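Local atomic coordinates of NAD-dependent aldehyde dehydrogenase (Burkholderia multivorans, PDB entry 5UJU), a protein that probably catalyses the NAD-dependent oxidation of aldehydes to carboxylic acids. Residues 492-495 with 496-499; 543-546 with 547-551. All coordinates share one frame; numbering follows the deposited sequence.

Contact 1. Residues 492-495 with 496-499; sequences STAD and DVID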
loop_
_atom_site.group_PDB
_atom_site.type_symbol
_atom_site.label_atom_id
_atom_site.label_comp_id
_atom_site.label_asym_id
_atom_site.label_seq_id
_atom_site.Cartn_x
_atom_site.Cartn_y
_atom_site.Cartn_z
ATOM N N SER A 492 -17.041 -6.552 31.108
ATOM C CA SER A 492 -18.478 -6.405 31.303
ATOM C C SER A 492 -19.138 -7.771 31.243
ATOM O O SER A 492 -18.730 -8.628 30.456
ATOM C CB SER A 492 -19.104 -5.484 30.252
ATOM O OG SER A 492 -20.502 -5.372 30.472
ATOM N N THR A 493 -20.163 -7.970 32.072
ATOM C CA THR A 493 -21.013 -9.146 31.960
ATOM C C THR A 493 -22.285 -8.869 31.166
ATOM O O THR A 493 -23.163 -9.735 31.101
ATOM C CB THR A 493 -21.389 -9.666 33.346
ATOM O OG1 THR A 493 -22.167 -8.668 34.018
ATOM C CG2 THR A 493 -20.124 -9.968 34.160
ATOM N N ALA A 494 -22.397 -7.698 30.544
ATOM C CA ALA A 494 -23.615 -7.282 29.855
ATOM C C ALA A 494 -23.382 -7.342 28.353
ATOM O O ALA A 494 -22.423 -6.748 27.851
ATOM C CB ALA A 494 -24.028 -5.873 30.276
ATOM N N ASP A 495 -24.251 -8.074 27.645
ATOM C CA ASP A 495 -24.077 -8.258 26.206
ATOM C C ASP A 495 -24.167 -6.936 25.454
ATOM O O ASP A 495 -23.478 -6.746 24.446
ATOM C CB ASP A 495 -25.101 -9.256 25.659
ATOM C CG ASP A 495 -24.745 -10.701 25.983
ATOM O OD1 ASP A 495 -23.546 -10.993 26.183
ATOM O OD2 ASP A 495 -25.664 -11.548 26.020
ATOM N N ASP A 496 -25.040 -6.027 25.899
ATOM C CA ASP A 496 -25.167 -4.749 25.206
ATOM C C ASP A 496 -23.920 -3.888 25.378
ATOM O O ASP A 496 -23.576 -3.113 24.478
ATOM C CB ASP A 496 -26.406 -3.988 25.690
ATOM C CG ASP A 496 -26.341 -3.629 27.168
ATOM O OD1 ASP A 496 -26.213 -2.426 27.484
ATOM O OD2 ASP A 496 -26.378 -4.549 28.013
ATOM N N VAL A 497 -23.242 -3.994 26.523
ATOM C CA VAL A 497 -21.985 -3.272 26.699
ATOM C C VAL A 497 -20.886 -3.884 25.824
ATOM O O VAL A 497 -20.092 -3.163 25.201
ATOM C CB VAL A 497 -21.590 -3.239 28.185
ATOM C CG1 VAL A 497 -20.202 -2.590 28.345
ATOM C CG2 VAL A 497 -22.672 -2.502 29.017
ATOM N N ILE A 498 -20.814 -5.217 25.761
ATOM C CA ILE A 498 -19.847 -5.838 24.853
ATOM C C ILE A 498 -20.093 -5.380 23.423
ATOM O O ILE A 498 -19.148 -5.103 22.670
ATOM C CB ILE A 498 -19.901 -7.371 24.971
ATOM C CG1 ILE A 498 -19.663 -7.784 26.418
ATOM C CG2 ILE A 498 -18.847 -7.995 24.083
ATOM C CD1 ILE A 498 -18.305 -7.364 26.932
ATOM N N ASP A 499 -21.366 -5.282 23.026
ATOM C CA ASP A 499 -21.685 -4.772 21.697
ATOM C C ASP A 499 -21.165 -3.352 21.522
ATOM O O ASP A 499 -20.537 -3.033 20.508
ATOM C CB ASP A 499 -23.197 -4.821 21.456
ATOM C CG ASP A 499 -23.707 -6.228 21.204
ATOM O OD1 ASP A 499 -22.868 -7.133 20.993
ATOM O OD2 ASP A 499 -24.945 -6.430 21.229
#

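Contact 2. Residues 543-546 with 547-551; sequences ALAD and AAFVA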
loop_
_atom_site.group_PDB
_atom_site.type_symbol
_atom_site.label_atom_id
_atom_site.label_comp_id
_atom_site.label_asym_id
_atom_site.label_seq_id
_atom_site.Cartn_x
_atom_site.Cartn_y
_atom_site.Cartn_z
ATOM N N ALA A 543 -0.402 -2.422 9.677
ATOM C CA ALA A 543 -0.643 -3.550 10.564
ATOM C C ALA A 543 0.430 -4.613 10.386
ATOM O O ALA A 543 0.857 -4.894 9.260
ATOM C CB ALA A 543 -2.003 -4.191 10.297
ATOM N N LEU A 544 0.827 -5.226 11.499
ATOM C CA LEU A 544 1.730 -6.379 11.511
ATOM C C LEU A 544 0.882 -7.634 11.703
ATOM O O LEU A 544 0.367 -7.874 12.800
ATOM C CB LEU A 544 2.756 -6.262 12.635
ATOM C CG LEU A 544 3.717 -5.084 12.758
ATOM C CD1 LEU A 544 4.560 -5.235 14.038
ATOM C CD2 LEU A 544 4.611 -4.970 11.516
ATOM N N ALA A 545 0.678 -8.410 10.635
ATOM C CA ALA A 545 1.044 -8.065 9.263
ATOM C C ALA A 545 -0.141 -8.435 8.369
ATOM O O ALA A 545 -0.961 -9.281 8.741
ATOM C CB ALA A 545 2.309 -8.799 8.823
ATOM N N ASP A 546 -0.254 -7.793 7.209
ATOM C CA ASP A 546 -1.336 -8.079 6.274
ATOM C C ASP A 546 -0.830 -7.852 4.852
ATOM O O ASP A 546 0.357 -7.574 4.630
ATOM C CB ASP A 546 -2.572 -7.220 6.581
ATOM C CG ASP A 546 -2.297 -5.714 6.475
ATOM O OD1 ASP A 546 -1.184 -5.293 6.078
ATOM O OD2 ASP A 546 -3.213 -4.936 6.789
ATOM N N ALA A 547 -1.750 -7.956 3.887
ATOM C CA ALA A 547 -1.378 -7.799 2.483
ATOM C C ALA A 547 -0.816 -6.413 2.209
ATOM O O ALA A 547 0.166 -6.275 1.477
ATOM C CB ALA A 547 -2.577 -8.083 1.578
ATOM N N ALA A 548 -1.435 -5.370 2.766
ATOM C CA ALA A 548 -0.940 -4.024 2.518
ATOM C C ALA A 548 0.473 -3.850 3.056
ATOM O O ALA A 548 1.226 -3.010 2.558
ATOM C CB ALA A 548 -1.870 -2.980 3.145
ATOM N N PHE A 549 0.854 -4.646 4.058
ATOM C CA PHE A 549 2.172 -4.511 4.658
ATOM C C PHE A 549 3.293 -4.946 3.708
ATOM O O PHE A 549 4.433 -4.517 3.913
ATOM C CB PHE A 549 2.247 -5.306 5.969
ATOM C CG PHE A 549 3.517 -5.070 6.760
ATOM C CD1 PHE A 549 3.750 -3.845 7.366
ATOM C CD2 PHE A 549 4.473 -6.066 6.885
ATOM C CE1 PHE A 549 4.913 -3.620 8.095
ATOM C CE2 PHE A 549 5.633 -5.857 7.613
ATOM C CZ PHE A 549 5.858 -4.628 8.222
ATOM N N VAL A 550 2.999 -5.757 2.689
ATOM C CA VAL A 550 4.032 -6.276 1.779
ATOM C C VAL A 550 3.765 -5.992 0.304
ATOM O O VAL A 550 4.723 -5.986 -0.502
ATOM C CB VAL A 550 4.219 -7.797 1.977
ATOM C CG1 VAL A 550 4.612 -8.125 3.391
ATOM C CG2 VAL A 550 2.958 -8.558 1.556
ATOM N N ALA A 551 2.521 -5.779 -0.132
ATOM C CA ALA A 551 2.196 -5.812 -1.557
ATOM C C ALA A 551 2.831 -4.679 -2.347
ATOM O O ALA A 551 2.920 -4.775 -3.575
ATOM C CB ALA A 551 0.680 -5.768 -1.766
#

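Contact 1. Residues 492-495 with 496-499
The start of helix 495-508, where the chain leaves strand 487-491 and turns into the helix, is built on an ST turn led by S492 and packed against V497. The hydroxyl OG of S492 accepts from the backbone N of A494 at 3.0 Å, and it lies against CB of V497, 3.3 Å away. With OG anti to the backbone N (chi1 180°), the short side chain reaches forward to the turn; serine suits this buried place because a small hydroxyl fits beside V497 and serves both the turn and its partners D327 and S328. A494 is the N-cap residue. Its carbonyl O takes the N-H of I498 at 3.0 Å in a nearly straight bond, 167° at the hydrogen, and one residue on D495 O receives D499 N at 2.9 Å. The methyl of A494 rests on CG2 of V497 (3.8 Å), while CD1 of I498 reaches back to CB of S492 (3.9 Å). D495, D496 and D499 are exposed, and the first two, in the first turn, would be expected to interact favourably with the positive end of the helix dipole. Outside the turn, S492 N bonds N515 beyond strand 511-514, and V497 packs on T469 and L473 of helix 469-483.

Contact 2. Residues 543-546 with 547-551
D546 and F549 carry this contact, in which an aspartate N-cap meets the short, weakly bonded helix about 547-550. The polar part centres on one backbone N-H. F549 N gives a hydrogen bond to D546 OD1 at 2.9 Å, coming at the oxygen almost in line with the C-O bond but with a bent angle of 130° at the hydrogen, and a weak one to D546 O at 3.0 Å. The D546 carboxylate reaches the amide because CG sits between the backbone N and the carbonyl carbon (chi1 61°), folding it over the helix start; aspartate suits a cap, being short and a strong acceptor. Farther on, A547 O accepts from both V550 N and A551 N.

The apolar part gathers round the F549 ring, whose CG stands anti to the backbone N (chi1 -172°) and is thereby swung back toward 543-546. CD2 of L544 touches CZ of F549 at 3.5 Å, and the methyl of A545 lies 4.0 Å from CD2 of F549. P223 and A227 of helix 217-230 also pack on F549.

The ring has polar neighbours too: A543 O comes within 3.6 Å of CD1 of F549, and R553 makes a cation-pi contact.

The carboxylate is thus shared: OD1 caps the helix while OD2 forms a salt bridge with R555 of the second subunit, so that charge pairing probably favours an ionised D546 and ties this helix start to the dimer interface.

Both contacts are helix starts, but they begin different helices and do not touch: their centres lie about 32 Å apart, and contact 1 comes first along the chain. Contact 1 is at the surface, with three exposed aspartates and a turn held by the serine hydroxyl and regular backbone bonds; no other subunit touches it. Contact 2 is buried, and its single aspartate is engaged through both carboxylate oxygens, by the helix start and by an arginine of the second subunit, next to an aromatic ring with largely apolar neighbours and an arginine. The N-cap differs as well, an alanine, which can offer only backbone polar atoms, in 492-499 and an aspartate using its side chain in 543-551.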